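Local coordinates for protein AvrL567-A (Melampsora lini, PDB 2OPC) that acts as an avirulence protein of the flax rust fungus, probably a secreted effector whose recognition by the host plant triggers disease resistance, at residues G68-L71 with N72-R75; F46-G50 with G51-E55. All coordinates share one frame; numbering follows the deposited sequence.

Contact 1 of 2, residues G68-L71 with N72-R75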
loop_
_atom_site.group_PDB
_atom_site.type_symbol
_atom_site.label_atom_id
_atom_site.label_comp_id
_atom_site.label_asym_id
_atom_site.label_seq_id
_atom_site.Cartn_x
_atom_site.Cartn_y
_atom_site.Cartn_z
ATOM N N GLY A 68 4.854 -10.681 -15.061
ATOM C CA GLY A 68 3.619 -11.327 -15.454
ATOM C C GLY A 68 2.814 -10.484 -16.422
ATOM O O GLY A 68 3.317 -9.473 -16.939
ATOM N N PRO A 69 1.540 -10.866 -16.636
ATOM C CA PRO A 69 0.660 -10.217 -17.599
ATOM C C PRO A 69 0.237 -8.815 -17.175
ATOM O O PRO A 69 0.217 -8.499 -15.982
ATOM C CB PRO A 69 -0.572 -11.137 -17.621
ATOM C CG PRO A 69 -0.145 -12.415 -16.933
ATOM C CD PRO A 69 0.846 -11.954 -15.929
ATOM N N LYS A 70 -0.090 -8.002 -18.182
ATOM C CA LYS A 70 -0.645 -6.658 -18.015
ATOM C C LYS A 70 0.091 -5.828 -16.983
ATOM O O LYS A 70 -0.493 -5.446 -15.961
ATOM C CB LYS A 70 -2.138 -6.721 -17.680
ATOM C CG LYS A 70 -2.984 -7.282 -18.803
ATOM C CD LYS A 70 -3.086 -6.330 -20.000
ATOM C CE LYS A 70 -4.059 -6.890 -21.018
ATOM N NZ LYS A 70 -4.135 -6.041 -22.228
ATOM N N LEU A 71 1.365 -5.547 -17.254
ATOM C CA LEU A 71 2.211 -4.769 -16.334
ATOM C C LEU A 71 1.757 -3.340 -16.158
ATOM O O LEU A 71 2.112 -2.688 -15.176
ATOM C CB LEU A 71 3.672 -4.763 -16.776
ATOM C CG LEU A 71 4.386 -6.097 -16.659
ATOM C CD1 LEU A 71 5.846 -5.911 -17.031
ATOM C CD2 LEU A 71 4.230 -6.705 -15.272
ATOM N N ASN A 72 0.961 -2.858 -17.122
ATOM C CA ASN A 72 0.447 -1.503 -17.098
ATOM C C ASN A 72 -0.796 -1.325 -16.239
ATOM O O ASN A 72 -1.277 -0.189 -16.115
ATOM C CB ASN A 72 0.107 -1.051 -18.526
ATOM C CG ASN A 72 -0.923 -1.963 -19.205
ATOM O OD1 ASN A 72 -0.765 -3.191 -19.227
ATOM N ND2 ASN A 72 -1.960 -1.358 -19.809
ATOM N N ARG A 73 -1.342 -2.419 -15.700
ATOM C CA ARG A 73 -2.602 -2.354 -14.945
ATOM C C ARG A 73 -2.388 -2.630 -13.482
ATOM O O ARG A 73 -1.755 -3.618 -13.084
ATOM C CB ARG A 73 -3.608 -3.375 -15.455
ATOM C CG ARG A 73 -3.985 -3.242 -16.930
ATOM C CD ARG A 73 -4.396 -1.812 -17.383
ATOM N NE ARG A 73 -5.372 -1.160 -16.503
ATOM C CZ ARG A 73 -6.690 -1.371 -16.563
ATOM N NH1 ARG A 73 -7.188 -2.262 -17.426
ATOM N NH2 ARG A 73 -7.498 -0.705 -15.735
ATOM N N ALA A 74 -2.974 -1.795 -12.651
ATOM C CA ALA A 74 -2.922 -1.975 -11.213
ATOM C C ALA A 74 -3.777 -3.153 -10.783
ATOM O O ALA A 74 -4.825 -3.435 -11.404
ATOM C CB ALA A 74 -3.382 -0.705 -10.497
ATOM N N ARG A 75 -3.331 -3.833 -9.730
ATOM C CA ARG A 75 -4.187 -4.726 -8.965
ATOM C C ARG A 75 -4.573 -4.014 -7.659
ATOM O O ARG A 75 -4.146 -2.883 -7.425
ATOM C CB ARG A 75 -3.484 -6.069 -8.694
ATOM C CG ARG A 75 -3.582 -7.071 -9.880
ATOM C CD ARG A 75 -2.873 -6.607 -11.142
ATOM N NE ARG A 75 -2.679 -7.704 -12.095
ATOM C CZ ARG A 75 -2.003 -7.576 -13.229
ATOM N NH1 ARG A 75 -1.473 -6.407 -13.563
ATOM N NH2 ARG A 75 -1.822 -8.626 -14.014
HETATM O O HOH W 1 0.965 -3.175 -12.718
#
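Arg75 lays its guanidinium edge-on against the backbone carbonyls of the loop that precedes it. NH2 donates to Pro69 O at 2.8 Å, while NH1 reaches Lys70 O, also at 2.8 Å, so one flat group spans two successive carbonyls. NH1 gives a second, more bent bond to Arg73 O (139° at the hydrogen). All three oxygens lie near the guanidinium plane, which fixes the rotation of the group. The side chain folds back by a bend at chi2 (64°) and is otherwise extended.

Lys70 O is gripped twice: Arg73 N closes the type I beta turn from Lys70 to Arg73 at 3.2 Å, arriving over the face of the carbonyl opposite to NH1. Lys70 and Asn72 run side by side, Lys70 CD lying 4.0 Å from Asn72 OD1. Lys70 CB also packs on Arg73 CG. A water donates to both Leu71 O and Arg73 O, joining them on the turn.

This exposed turn belongs to the loop between strands 58-63 and 75-81. Arg75 opens the second of these, an outer strand of the four-stranded antiparallel sheet, and its backbone is hydrogen-bonded to Ile63 on the first.

Contact 2 of 2, residues F46-G50 with G51-E55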
loop_
_atom_site.group_PDB
_atom_site.type_symbol
_atom_site.label_atom_id
_atom_site.label_comp_id
_atom_site.label_asym_id
_atom_site.label_seq_id
_atom_site.Cartn_x
_atom_site.Cartn_y
_atom_site.Cartn_z
ATOM N N PHE A 46 -2.311 0.027 7.511
ATOM C CA PHE A 46 -2.742 1.382 7.144
ATOM C C PHE A 46 -3.394 2.054 8.330
ATOM O O PHE A 46 -4.032 1.432 9.152
ATOM C CB PHE A 46 -3.748 1.279 6.014
ATOM C CG PHE A 46 -3.196 0.621 4.812
ATOM C CD1 PHE A 46 -2.473 1.360 3.846
ATOM C CD2 PHE A 46 -3.433 -0.737 4.584
ATOM C CE1 PHE A 46 -1.969 0.737 2.715
ATOM C CE2 PHE A 46 -2.895 -1.393 3.453
ATOM C CZ PHE A 46 -2.187 -0.644 2.493
ATOM N N LYS A 47 -3.214 3.369 8.407
ATOM C CA LYS A 47 -3.912 4.185 9.394
ATOM C C LYS A 47 -4.274 5.552 8.822
ATOM O O LYS A 47 -3.425 6.248 8.265
ATOM C CB LYS A 47 -3.056 4.351 10.652
ATOM C CG LYS A 47 -3.846 4.738 11.892
ATOM C CD LYS A 47 -3.103 4.353 13.161
ATOM C CE LYS A 47 -3.515 5.234 14.330
ATOM N NZ LYS A 47 -2.809 4.856 15.586
ATOM N N TRP A 48 -5.540 5.927 8.963
ATOM C CA TRP A 48 -6.036 7.187 8.423
ATOM C C TRP A 48 -5.519 8.366 9.231
ATOM O O TRP A 48 -5.688 8.390 10.458
ATOM C CB TRP A 48 -7.564 7.180 8.492
ATOM C CG TRP A 48 -8.188 8.426 7.945
ATOM C CD1 TRP A 48 -8.594 9.527 8.668
ATOM C CD2 TRP A 48 -8.491 8.713 6.565
ATOM N NE1 TRP A 48 -9.126 10.457 7.820
ATOM C CE2 TRP A 48 -9.069 9.992 6.528
ATOM C CE3 TRP A 48 -8.353 8.001 5.357
ATOM C CZ2 TRP A 48 -9.502 10.579 5.353
ATOM C CZ3 TRP A 48 -8.782 8.573 4.192
ATOM C CH2 TRP A 48 -9.347 9.867 4.179
ATOM N N ILE A 49 -4.934 9.336 8.516
ATOM C CA ILE A 49 -4.378 10.588 9.132
ATOM C C ILE A 49 -4.799 11.790 8.303
ATOM O O ILE A 49 -4.117 12.841 8.326
ATOM C CB ILE A 49 -2.863 10.599 9.247
ATOM C CG1 ILE A 49 -2.229 10.284 7.901
ATOM C CG2 ILE A 49 -2.455 9.656 10.354
ATOM C CD1 ILE A 49 -0.850 10.833 7.718
ATOM N N GLY A 50 -5.923 11.628 7.599
ATOM C CA GLY A 50 -6.432 12.632 6.628
ATOM C C GLY A 50 -7.515 13.544 7.132
ATOM O O GLY A 50 -8.266 14.133 6.331
ATOM N N GLY A 51 -7.614 13.674 8.450
ATOM C CA GLY A 51 -8.570 14.581 9.058
ATOM C C GLY A 51 -9.918 13.930 9.296
ATOM O O GLY A 51 -10.238 12.906 8.693
ATOM N N GLU A 52 -10.710 14.528 10.180
ATOM C CA GLU A 52 -12.012 13.977 10.538
ATOM C C GLU A 52 -13.014 14.149 9.403
ATOM O O GLU A 52 -13.023 15.173 8.719
ATOM C CB GLU A 52 -12.541 14.639 11.812
ATOM C CG GLU A 52 -13.609 13.831 12.531
ATOM N N GLN A 53 -13.858 13.141 9.206
ATOM C CA GLN A 53 -14.762 13.109 8.064
ATOM C C GLN A 53 -16.219 13.086 8.513
ATOM O O GLN A 53 -16.602 12.285 9.366
ATOM C CB GLN A 53 -14.465 11.897 7.179
ATOM C CG GLN A 53 -13.085 11.915 6.543
ATOM C CD GLN A 53 -12.847 13.155 5.704
ATOM O OE1 GLN A 53 -13.691 13.546 4.898
ATOM N NE2 GLN A 53 -11.690 13.783 5.890
ATOM N N ALA A 54 -17.026 13.969 7.935
ATOM C CA ALA A 54 -18.454 14.020 8.241
ATOM C C ALA A 54 -19.138 12.712 7.827
ATOM O O ALA A 54 -20.127 12.298 8.440
ATOM C CB ALA A 54 -19.116 15.225 7.578
ATOM N N GLU A 55 -18.602 12.069 6.792
ATOM C CA GLU A 55 -19.076 10.755 6.366
ATOM C C GLU A 55 -17.873 9.884 6.017
ATOM O O GLU A 55 -16.879 10.399 5.510
ATOM C CB GLU A 55 -20.003 10.874 5.161
#
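With CG anti to the backbone N (chi1 -179°) and the ring turned roughly perpendicular at chi2 (-96°), Trp48 carries its indole over the bend at Gly50 and Gly51. From the other side of the bend, Gln53 brings its amide inward through successive turns of the same sense at chi1 and chi2, and the two side chains cross at about a right angle.

They converge on one acceptor, Gly51 O. Trp48 NE1 donates to Gly51 O at 2.8 Å in a nearly straight bond, 176° at the hydrogen, with the oxygen almost exactly in the indole plane. The indole nitrogen therefore has its polar demand met by the backbone three residues on. Gln53 NE2 gives a longer bond to Gly51 O, 3.3 Å, coming from above the carbonyl plane on the face opposite to the indole. Gln53 also touches the benzo edge of Trp48: its NE2 is 3.9 Å and its CG 4.0 Å from Trp48 CZ2. The amide stands steeply to the ring rather than stacking on it.

Gly50 passes across one face of the indole, its N 3.4 Å above the ring plane and offset toward the rim. Gly51 follows with a positive phi, in backbone angles that suit glycine. Gly50 and Gly51 thus let the chain pass close by the indole.

Trp48 ends strand 44-48, the outermost strand of the three-stranded antiparallel sheet, whose backbone is also hydrogen-bonded to Met84 and Ala89. Its side chain packs on Val32 of the adjacent strand 32-36. The side chains of Trp48 and Gln53 both touch Ser82, in the loop after strand 75-81, while the chain itself runs on from Gln53 toward strand 58-63.

In the fold
Both contacts are local folds of the chain near the surface, about 30 Å apart between centres and on opposite sides of the chain's centre. They hold different elements: contact 2 shapes the exit from strand 44-48 of the three-stranded sheet, contact 1 the entry into strand 75-81 of the four-stranded one. Strand 58-63 lies between them in sequence, following the loop of contact 2 and preceding that of contact 1. In 68-75 an arginine gathers several carbonyls around one cationic group in an exposed turn; in 46-55 two neutral side chains share a single carbonyl, and a buried tryptophan anchors the loop. The cobalt ion, bound by Cys60 and His62, lies about 8 Å from the side chain of Arg75 in contact 1.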